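Local coordinates for putative alpha-L-fucosidase (Bacteroides thetaiotaomicron, PDB 4H41), which is a putative alpha-L-fucosidase, a TIM-barrel protein that probably acts as a hydrolase in the breakdown of host glycans, at residues F242-I247 against R294-A299; V258-A263 against M268-N273; L108-N113 against K153-G158. One frame throughout, in Å; residues are numbered along the deposited sequence.

Interaction 1: residues F242-I247 against R294-A299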
loop_
_atom_site.group_PDB
_atom_site.type_symbol
_atom_site.label_atom_id
_atom_site.label_comp_id
_atom_site.label_asym_id
_atom_site.label_seq_id
_atom_site.Cartn_x
_atom_site.Cartn_y
_atom_site.Cartn_z
ATOM N N PHE B 242 10.017 -24.751 3.596
ATOM C CA PHE B 242 9.713 -24.070 2.337
ATOM C C PHE B 242 8.663 -22.998 2.544
ATOM O O PHE B 242 7.662 -23.216 3.217
ATOM C CB PHE B 242 9.205 -25.004 1.230
ATOM C CG PHE B 242 10.273 -25.682 0.414
ATOM C CD1 PHE B 242 10.814 -25.061 -0.700
ATOM C CD2 PHE B 242 10.710 -26.956 0.738
ATOM C CE1 PHE B 242 11.812 -25.683 -1.437
ATOM C CE2 PHE B 242 11.705 -27.573 0.002
ATOM C CZ PHE B 242 12.237 -26.939 -1.087
ATOM N N GLN B 243 8.906 -21.840 1.930
ATOM C CA GLN B 243 7.919 -20.785 1.794
ATOM C C GLN B 243 6.792 -21.411 0.981
ATOM O O GLN B 243 7.066 -22.055 -0.031
ATOM C CB GLN B 243 8.525 -19.571 1.093
ATOM C CG GLN B 243 9.618 -18.926 1.912
ATOM C CD GLN B 243 10.426 -17.960 1.088
ATOM O OE1 GLN B 243 9.863 -17.132 0.405
ATOM N NE2 GLN B 243 11.770 -18.053 1.111
ATOM N N ASP B 244 5.544 -21.288 1.433
ATOM C CA ASP B 244 4.439 -22.002 0.760
ATOM C C ASP B 244 3.660 -21.176 -0.271
ATOM O O ASP B 244 2.688 -21.673 -0.829
ATOM C CB ASP B 244 3.470 -22.508 1.828
ATOM C CG ASP B 244 2.711 -21.448 2.593
ATOM O OD1 ASP B 244 2.899 -20.199 2.286
ATOM O OD2 ASP B 244 1.898 -21.822 3.458
ATOM N N GLY B 245 4.037 -19.922 -0.492
ATOM C CA GLY B 245 3.205 -19.023 -1.269
ATOM C C GLY B 245 3.363 -18.931 -2.750
ATOM O O GLY B 245 2.533 -18.267 -3.371
ATOM N N HIS B 246 4.415 -19.517 -3.342
ATOM C CA HIS B 246 4.649 -19.310 -4.773
ATOM C C HIS B 246 3.943 -20.320 -5.674
ATOM O O HIS B 246 4.036 -20.194 -6.893
ATOM C CB HIS B 246 6.147 -19.302 -5.082
ATOM C CG HIS B 246 6.909 -18.259 -4.318
ATOM N ND1 HIS B 246 7.334 -18.490 -3.028
ATOM C CD2 HIS B 246 7.263 -17.003 -4.667
ATOM C CE1 HIS B 246 7.995 -17.393 -2.656
ATOM N NE2 HIS B 246 7.997 -16.487 -3.617
ATOM N N ILE B 247 3.231 -21.279 -5.098
ATOM C CA ILE B 247 2.466 -22.273 -5.848
ATOM C C ILE B 247 0.983 -21.958 -5.653
ATOM O O ILE B 247 0.601 -21.301 -4.682
ATOM C CB ILE B 247 2.815 -23.730 -5.443
ATOM C CG1 ILE B 247 2.615 -23.990 -3.958
ATOM C CG2 ILE B 247 4.242 -24.080 -5.892
ATOM C CD1 ILE B 247 2.774 -25.472 -3.568
ATOM N N ARG B 294 -5.625 -20.715 5.940
ATOM C CA ARG B 294 -6.269 -21.932 6.486
ATOM C C ARG B 294 -5.989 -23.097 5.537
ATOM O O ARG B 294 -5.656 -24.166 5.972
ATOM C CB ARG B 294 -7.791 -21.722 6.664
ATOM C CG ARG B 294 -8.444 -22.920 7.193
ATOM C CD ARG B 294 -9.936 -22.836 7.298
ATOM N NE ARG B 294 -10.591 -22.344 6.107
ATOM C CZ ARG B 294 -10.896 -23.040 5.017
ATOM N NH1 ARG B 294 -10.619 -24.334 4.944
ATOM N NH2 ARG B 294 -11.532 -22.462 4.017
HETATM N N MSE B 295 -6.205 -22.901 4.251
HETATM C CA MSE B 295 -5.986 -23.996 3.285
HETATM C C MSE B 295 -4.519 -24.468 3.284
HETATM O O MSE B 295 -4.268 -25.666 3.166
HETATM C CB MSE B 295 -6.416 -23.550 1.897
HETATM C CG MSE B 295 -7.903 -23.477 1.747
HETATM SE SE MSE B 295 -8.285 -22.982 -0.151
HETATM C CE MSE B 295 -7.105 -21.563 -0.584
ATOM N N LYS B 296 -3.557 -23.560 3.466
ATOM C CA LYS B 296 -2.138 -23.914 3.489
ATOM C C LYS B 296 -1.803 -24.678 4.739
ATOM O O LYS B 296 -1.061 -25.663 4.648
ATOM C CB LYS B 296 -1.264 -22.652 3.340
ATOM C CG LYS B 296 -1.452 -22.025 1.973
ATOM C CD LYS B 296 -0.535 -20.856 1.656
ATOM C CE LYS B 296 -0.509 -19.767 2.685
ATOM N NZ LYS B 296 0.476 -18.709 2.332
ATOM N N LEU B 297 -2.376 -24.309 5.890
ATOM C CA LEU B 297 -2.119 -25.024 7.139
ATOM C C LEU B 297 -2.813 -26.393 7.129
ATOM O O LEU B 297 -2.302 -27.358 7.706
ATOM C CB LEU B 297 -2.563 -24.186 8.350
ATOM C CG LEU B 297 -1.792 -22.848 8.544
ATOM C CD1 LEU B 297 -2.365 -22.103 9.743
ATOM C CD2 LEU B 297 -0.305 -23.066 8.755
ATOM N N GLU B 298 -3.994 -26.460 6.468
ATOM C CA GLU B 298 -4.720 -27.722 6.328
ATOM C C GLU B 298 -3.900 -28.709 5.475
ATOM O O GLU B 298 -3.834 -29.883 5.793
ATOM C CB GLU B 298 -6.118 -27.518 5.735
ATOM C CG GLU B 298 -7.057 -26.884 6.737
ATOM C CD GLU B 298 -8.432 -26.516 6.219
ATOM O OE1 GLU B 298 -8.685 -26.674 4.999
ATOM O OE2 GLU B 298 -9.252 -26.036 7.037
ATOM N N ALA B 299 -3.304 -28.243 4.391
ATOM C CA ALA B 299 -2.462 -29.089 3.545
ATOM C C ALA B 299 -1.224 -29.579 4.315
ATOM O O ALA B 299 -0.828 -30.737 4.172
ATOM C CB ALA B 299 -2.050 -28.326 2.314
HETATM O O HOH W 1 1.648 -24.063 4.867
#
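Asp244 holds its CG between its own backbone N and carbonyl carbon (chi1 67°), and this sets the carboxylate facing Lys296, whose chain, bent once at chi3 (-52°), brings NZ to the carboxylate. The two side chains cross at about a right angle, and their meeting is a buried salt bridge. Lys296 NZ donates to Asp244 OD1 over 2.8 Å, reaching the oxygen on its syn side but 34° out of the carboxylate plane. The other oxygen rides over the lysine's carbon chain: Asp244 OD2 lies 3.2 Å from Lys296 CD and 3.3 Å from Lys296 CB. Water 1 also grips this oxygen, donating to Asp244 OD2 over 2.7 Å and, weakly, to Lys296 O. Both charged ends have a further partner in Glu275, whose backbone N bonds to Asp244 OD1 and whose backbone O accepts from Lys296 NZ. A buried carboxylate is probably stabilised by a nearby cation, and lysine suits the place because its long chain spans the gap from the helix while its tip can serve two acceptors. A methionine in its place would probably leave the Asp244 carboxylate without its counter-charge and the Glu275 carbonyl without this donor. Segment 242-247 continues the run of strand 239-243, and the bridge ties it to helix 290-302, which follows the neighbouring strand 269-273 in the chain, at the C-terminal end of a (beta/alpha)8 barrel, where enzymes of this fold place their active sites.

Interaction 2: residues V258-A263 against M268-N273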
loop_
_atom_site.group_PDB
_atom_site.type_symbol
_atom_site.label_atom_id
_atom_site.label_comp_id
_atom_site.label_asym_id
_atom_site.label_seq_id
_atom_site.Cartn_x
_atom_site.Cartn_y
_atom_site.Cartn_z
ATOM N N VAL B 258 5.843 -34.296 -1.853
ATOM C CA VAL B 258 7.223 -34.453 -2.279
ATOM C C VAL B 258 8.213 -33.887 -1.238
ATOM O O VAL B 258 9.207 -34.539 -0.964
ATOM C CB VAL B 258 7.432 -33.791 -3.654
ATOM C CG1 VAL B 258 8.872 -33.418 -3.869
ATOM C CG2 VAL B 258 6.917 -34.698 -4.765
ATOM N N ASN B 259 7.960 -32.714 -0.689
ATOM C CA ASN B 259 8.851 -32.105 0.286
ATOM C C ASN B 259 8.942 -32.976 1.571
ATOM O O ASN B 259 10.027 -33.157 2.109
ATOM C CB ASN B 259 8.434 -30.671 0.591
ATOM C CG ASN B 259 8.704 -29.742 -0.552
ATOM O OD1 ASN B 259 9.437 -30.086 -1.485
ATOM N ND2 ASN B 259 8.137 -28.554 -0.496
ATOM N N LYS B 260 7.866 -33.640 1.928
ATOM C CA LYS B 260 7.839 -34.523 3.106
ATOM C C LYS B 260 8.599 -35.818 2.804
ATOM O O LYS B 260 9.398 -36.292 3.631
ATOM C CB LYS B 260 6.384 -34.766 3.542
ATOM C CG LYS B 260 6.210 -35.768 4.666
ATOM C CD LYS B 260 6.795 -35.379 5.972
ATOM C CE LYS B 260 6.417 -36.446 6.993
ATOM N NZ LYS B 260 7.503 -36.719 7.931
ATOM N N LYS B 261 8.417 -36.346 1.612
ATOM C CA LYS B 261 9.135 -37.548 1.142
ATOM C C LYS B 261 10.670 -37.329 1.181
ATOM O O LYS B 261 11.422 -38.184 1.652
ATOM C CB LYS B 261 8.689 -37.868 -0.286
ATOM C CG LYS B 261 9.391 -39.122 -0.863
ATOM C CD LYS B 261 8.755 -39.605 -2.145
ATOM C CE LYS B 261 8.695 -38.571 -3.232
ATOM N NZ LYS B 261 8.491 -39.189 -4.583
ATOM N N LEU B 262 11.117 -36.174 0.628
ATOM C CA LEU B 262 12.539 -35.773 0.675
ATOM C C LEU B 262 13.058 -35.582 2.090
ATOM O O LEU B 262 14.123 -36.121 2.431
ATOM C CB LEU B 262 12.748 -34.504 -0.135
ATOM C CG LEU B 262 12.607 -34.657 -1.638
ATOM C CD1 LEU B 262 12.684 -33.344 -2.318
ATOM C CD2 LEU B 262 13.630 -35.599 -2.166
ATOM N N ALA B 263 12.299 -34.910 2.947
ATOM C CA ALA B 263 12.719 -34.777 4.349
ATOM C C ALA B 263 12.887 -36.137 5.013
ATOM O O ALA B 263 13.897 -36.381 5.684
ATOM C CB ALA B 263 11.702 -33.950 5.126
HETATM N N MSE B 268 15.397 -35.274 7.865
HETATM C CA MSE B 268 15.250 -33.896 8.275
HETATM C C MSE B 268 13.851 -33.655 8.744
HETATM O O MSE B 268 12.932 -34.350 8.302
HETATM C CB MSE B 268 15.548 -32.964 7.097
HETATM C CG MSE B 268 16.978 -33.076 6.582
HETATM SE SE MSE B 268 17.213 -32.104 4.925
HETATM C CE MSE B 268 16.877 -30.354 5.534
ATOM N N GLN B 269 13.666 -32.627 9.567
ATOM C CA GLN B 269 12.316 -32.194 9.966
ATOM C C GLN B 269 11.708 -31.452 8.811
ATOM O O GLN B 269 12.423 -30.781 8.038
ATOM C CB GLN B 269 12.348 -31.305 11.228
ATOM C CG GLN B 269 12.691 -32.102 12.495
ATOM C CD GLN B 269 12.471 -31.356 13.807
ATOM O OE1 GLN B 269 11.858 -30.281 13.856
ATOM N NE2 GLN B 269 12.824 -31.998 14.939
ATOM N N CYS B 270 10.410 -31.585 8.642
ATOM C CA CYS B 270 9.703 -30.969 7.531
ATOM C C CYS B 270 8.797 -29.887 8.071
ATOM O O CYS B 270 7.789 -30.168 8.734
ATOM C CB CYS B 270 8.917 -32.030 6.758
ATOM S SG CYS B 270 8.243 -31.418 5.214
ATOM N N TRP B 271 9.208 -28.652 7.880
ATOM C CA TRP B 271 8.438 -27.507 8.334
ATOM C C TRP B 271 7.771 -26.832 7.177
ATOM O O TRP B 271 8.185 -26.982 6.040
ATOM C CB TRP B 271 9.364 -26.489 9.020
ATOM C CG TRP B 271 9.979 -26.915 10.333
ATOM C CD1 TRP B 271 9.980 -28.166 10.896
ATOM C CD2 TRP B 271 10.834 -26.108 11.150
ATOM N NE1 TRP B 271 10.704 -28.158 12.057
ATOM C CE2 TRP B 271 11.238 -26.901 12.244
ATOM C CE3 TRP B 271 11.216 -24.751 11.117
ATOM C CZ2 TRP B 271 12.065 -26.404 13.260
ATOM C CZ3 TRP B 271 12.011 -24.251 12.145
ATOM C CH2 TRP B 271 12.461 -25.083 13.175
ATOM N N THR B 272 6.778 -26.011 7.472
ATOM C CA THR B 272 6.193 -25.129 6.462
ATOM C C THR B 272 6.383 -23.680 6.916
ATOM O O THR B 272 6.212 -23.375 8.099
ATOM C CB THR B 272 4.728 -25.420 6.127
ATOM O OG1 THR B 272 4.372 -24.580 5.026
ATOM C CG2 THR B 272 3.773 -25.178 7.288
ATOM N N ASN B 273 6.775 -22.811 5.987
ATOM C CA ASN B 273 6.826 -21.373 6.235
ATOM C C ASN B 273 5.544 -20.874 5.599
ATOM O O ASN B 273 5.466 -20.684 4.372
ATOM C CB ASN B 273 8.083 -20.719 5.693
ATOM C CG ASN B 273 8.048 -19.218 5.822
ATOM O OD1 ASN B 273 7.066 -18.637 6.269
ATOM N ND2 ASN B 273 9.112 -18.561 5.416
#
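Cys270 sits against the helix with its two side-chain atoms facing different neighbours. Its CB touches the methyl group of Ala263, Cys270 CB to Ala263 CB 3.8 Å, and from another direction meets the aliphatic part of Lys260, whose CD is 4.0 Å from Cys270 CB. Its sulphur, swung anti to the backbone N (chi1 -170°), is carried along the helix surface to the backbone one turn earlier: Cys270 SG lies 3.8 Å from Lys260 CA and 4.0 Å from Asn259 O. With the axes of helix 258-263 and strand 269-273 passing within 7.9 Å, the small Ala263 methyl and the slim cysteine side chain suit the close approach. Ala263 CB also approaches the backbone just before the strand, 3.4 Å from Met268 O. Lys260 contributes its carbons here, its chain bent at chi2, while NZ forms a salt bridge with Asp264. Met268, present as selenomethionine, has an end that leads away from the helix and packs on Phe230 of helix 219-233; its backbone makes the polar link instead, Met268 N donating to Ala263 O over 2.9 Å in a fairly straight bond (164°). On strand 269-273 alternation sets the pattern: Cys270 faces the helix, whereas Gln269 points away and takes a bond from the indole of Trp271, NE1 to OE1 3.0 Å, in the ring plane. The helix and strand run nearly antiparallel, at 152°, joined by a very short connection. This is the returning half of a beta-alpha-beta crossover, strand 239-243, helix 252-266 and strand 269-273, the repeating unit of the TIM barrel.

Interaction 3: residues L108-N113 against K153-G158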
loop_
_atom_site.group_PDB
_atom_site.type_symbol
_atom_site.label_atom_id
_atom_site.label_comp_id
_atom_site.label_asym_id
_atom_site.label_seq_id
_atom_site.Cartn_x
_atom_site.Cartn_y
_atom_site.Cartn_z
ATOM N N LEU B 108 13.580 -10.682 25.318
ATOM C CA LEU B 108 12.140 -10.888 25.189
ATOM C C LEU B 108 11.828 -12.382 25.047
ATOM O O LEU B 108 10.874 -12.856 25.653
ATOM C CB LEU B 108 11.570 -10.097 24.007
ATOM C CG LEU B 108 11.590 -8.584 24.177
ATOM C CD1 LEU B 108 11.106 -7.894 22.918
ATOM C CD2 LEU B 108 10.735 -8.133 25.395
ATOM N N ALA B 109 12.636 -13.129 24.278
ATOM C CA ALA B 109 12.435 -14.574 24.136
ATOM C C ALA B 109 12.561 -15.254 25.480
ATOM O O ALA B 109 11.752 -16.137 25.790
ATOM C CB ALA B 109 13.419 -15.170 23.137
ATOM N N GLU B 110 13.512 -14.813 26.315
ATOM C CA GLU B 110 13.662 -15.426 27.628
ATOM C C GLU B 110 12.482 -15.084 28.535
ATOM O O GLU B 110 11.960 -15.951 29.237
ATOM C CB GLU B 110 14.965 -14.985 28.274
ATOM C CG GLU B 110 15.194 -15.652 29.619
ATOM C CD GLU B 110 16.548 -15.420 30.246
ATOM O OE1 GLU B 110 17.383 -14.720 29.624
ATOM O OE2 GLU B 110 16.754 -15.914 31.380
ATOM N N LYS B 111 12.052 -13.847 28.498
ATOM C CA LYS B 111 10.911 -13.392 29.295
ATOM C C LYS B 111 9.653 -14.212 28.990
ATOM O O LYS B 111 8.922 -14.565 29.908
ATOM C CB LYS B 111 10.639 -11.914 29.004
ATOM C CG LYS B 111 9.619 -11.275 29.919
ATOM C CD LYS B 111 9.459 -9.806 29.588
ATOM C CE LYS B 111 8.320 -9.191 30.348
ATOM N NZ LYS B 111 8.241 -7.722 30.082
ATOM N N TYR B 112 9.414 -14.519 27.715
ATOM C CA TYR B 112 8.199 -15.236 27.307
ATOM C C TYR B 112 8.448 -16.706 27.015
ATOM O O TYR B 112 7.576 -17.364 26.465
ATOM C CB TYR B 112 7.560 -14.521 26.102
ATOM C CG TYR B 112 7.050 -13.154 26.490
ATOM C CD1 TYR B 112 5.899 -13.013 27.243
ATOM C CD2 TYR B 112 7.782 -12.006 26.202
ATOM C CE1 TYR B 112 5.476 -11.773 27.694
ATOM C CE2 TYR B 112 7.350 -10.754 26.618
ATOM C CZ TYR B 112 6.208 -10.642 27.390
ATOM O OH TYR B 112 5.777 -9.430 27.855
ATOM N N ASN B 113 9.604 -17.241 27.469
ATOM C CA ASN B 113 9.992 -18.629 27.370
ATOM C C ASN B 113 9.864 -19.159 25.937
ATOM O O ASN B 113 9.217 -20.173 25.667
ATOM C CB ASN B 113 9.194 -19.489 28.357
ATOM C CG ASN B 113 9.862 -20.827 28.644
ATOM O OD1 ASN B 113 11.085 -20.939 28.719
ATOM N ND2 ASN B 113 9.088 -21.877 28.795
ATOM N N LYS B 153 25.980 -16.263 26.493
ATOM C CA LYS B 153 25.466 -15.440 27.593
ATOM C C LYS B 153 23.963 -15.437 27.772
ATOM O O LYS B 153 23.515 -15.096 28.861
ATOM C CB LYS B 153 25.920 -13.984 27.377
ATOM C CG LYS B 153 27.445 -13.863 27.346
ATOM C CD LYS B 153 27.897 -12.422 27.361
ATOM C CE LYS B 153 29.389 -12.318 27.193
ATOM N NZ LYS B 153 29.818 -10.904 27.055
ATOM N N TYR B 154 23.178 -15.757 26.739
ATOM C CA TYR B 154 21.726 -15.681 26.817
ATOM C C TYR B 154 21.110 -17.066 26.661
ATOM O O TYR B 154 21.312 -17.745 25.643
ATOM C CB TYR B 154 21.181 -14.755 25.714
ATOM C CG TYR B 154 21.599 -13.300 25.800
ATOM C CD1 TYR B 154 22.874 -12.897 25.419
ATOM C CD2 TYR B 154 20.696 -12.313 26.185
ATOM C CE1 TYR B 154 23.258 -11.554 25.460
ATOM C CE2 TYR B 154 21.057 -10.967 26.203
ATOM C CZ TYR B 154 22.335 -10.587 25.815
ATOM O OH TYR B 154 22.694 -9.256 25.735
ATOM N N LYS B 155 20.291 -17.433 27.653
ATOM C CA LYS B 155 19.592 -18.708 27.755
ATOM C C LYS B 155 18.722 -18.997 26.548
ATOM O O LYS B 155 18.624 -20.141 26.130
ATOM C CB LYS B 155 18.708 -18.639 29.018
ATOM C CG LYS B 155 17.822 -19.829 29.345
ATOM C CD LYS B 155 17.044 -19.477 30.595
ATOM C CE LYS B 155 16.019 -20.486 31.040
ATOM N NZ LYS B 155 15.246 -19.968 32.205
ATOM N N SER B 156 18.088 -17.972 25.983
ATOM C CA SER B 156 17.130 -18.170 24.901
ATOM C C SER B 156 17.770 -18.374 23.511
ATOM O O SER B 156 17.048 -18.650 22.571
ATOM C CB SER B 156 16.164 -17.006 24.885
ATOM O OG SER B 156 16.876 -15.812 24.612
ATOM N N PHE B 157 19.097 -18.253 23.369
ATOM C CA PHE B 157 19.749 -18.498 22.072
ATOM C C PHE B 157 19.656 -19.994 21.772
ATOM O O PHE B 157 20.403 -20.788 22.344
ATOM C CB PHE B 157 21.207 -18.009 22.108
ATOM C CG PHE B 157 21.832 -17.856 20.736
ATOM C CD1 PHE B 157 22.121 -18.966 19.954
ATOM C CD2 PHE B 157 22.217 -16.608 20.267
ATOM C CE1 PHE B 157 22.708 -18.825 18.695
ATOM C CE2 PHE B 157 22.844 -16.474 19.023
ATOM C CZ PHE B 157 23.087 -17.582 18.247
ATOM N N GLY B 158 18.738 -20.378 20.892
ATOM C CA GLY B 158 18.434 -21.776 20.659
ATOM C C GLY B 158 18.624 -22.374 19.301
ATOM O O GLY B 158 18.301 -23.545 19.118
HETATM O O HOH W 2 20.000 -15.570 29.908
HETATM O O HOH W 3 17.982 -14.913 26.936
#
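Glu110 and Ser156 bring the two backbones nearest, their CA atoms 5.2 Å apart, where the last turn of helix 101-111 meets a tight turn. The helix ends in a Schellman motif: Asn113 takes a positive phi (52°) as the C-prime residue, with Met114 N bonded to Ala109 O and Asn113 N to Glu110 O. Across the contact, Tyr154 to Phe157 form a type I beta turn that leads directly into strand 157-162. Ser156 fits its CB into the helix surface, Ser156 CB lying 3.7 Å from Ala109 CB and equally far from Glu110 N; alanine's bare methyl group permits this closeness, and the serine hydroxyl, small and polar, bonds back to Leu106 O one helical turn before Glu110. The contact thus lies at the N-terminal end of a strand in the (beta/alpha)8 barrel, next to strand 115-119, which follows helix 101-111 in the chain. Glu110 reaches the turn through water. Its chain is extended, CG anti to the backbone N (chi1 -177°), and waters 2 and 3 each donate to Glu110 OE1 over 2.8 Å. Water 2 accepts from Lys155 N, 2.9 Å away, and water 3 from Ser156 N, so one carboxylate oxygen indirectly satisfies two successive amides of the turn. Lys155, also extended, crosses Glu110 at about a right angle and packs by its carbons, Lys155 CD to Glu110 OE2 3.7 Å. Its NZ stays 4.4 Å from Glu110 OE2, beyond a salt bridge, though the opposite charges probably attract. Asn113, Lys155, Phe157 and Gly158 also line a pocket holding a polyether, probably from the crystallisation liquor.

How the interactions relate
All three contacts reach the same barrel sheet. Interactions 1 and 2 are buried and adjoining, their centres about 13 Å apart; interaction 3 is partly exposed, its centre about 29 Å from that of interaction 1 and on the opposite side of the chain's centre. Strands 239-243 and 269-273, neighbours in the barrel, link the first two directly: Phe242 O lies 2.9 Å from Asn273 N, a probable hydrogen bond. Interaction 2 is nested within the loop that interaction 1 closes. Chemistry follows position: a sheltered direct charge pair in interaction 1, small nonpolar groups with one backbone bond in interaction 2, and water-bridged polar groups over a small alanine-serine patch in interaction 3.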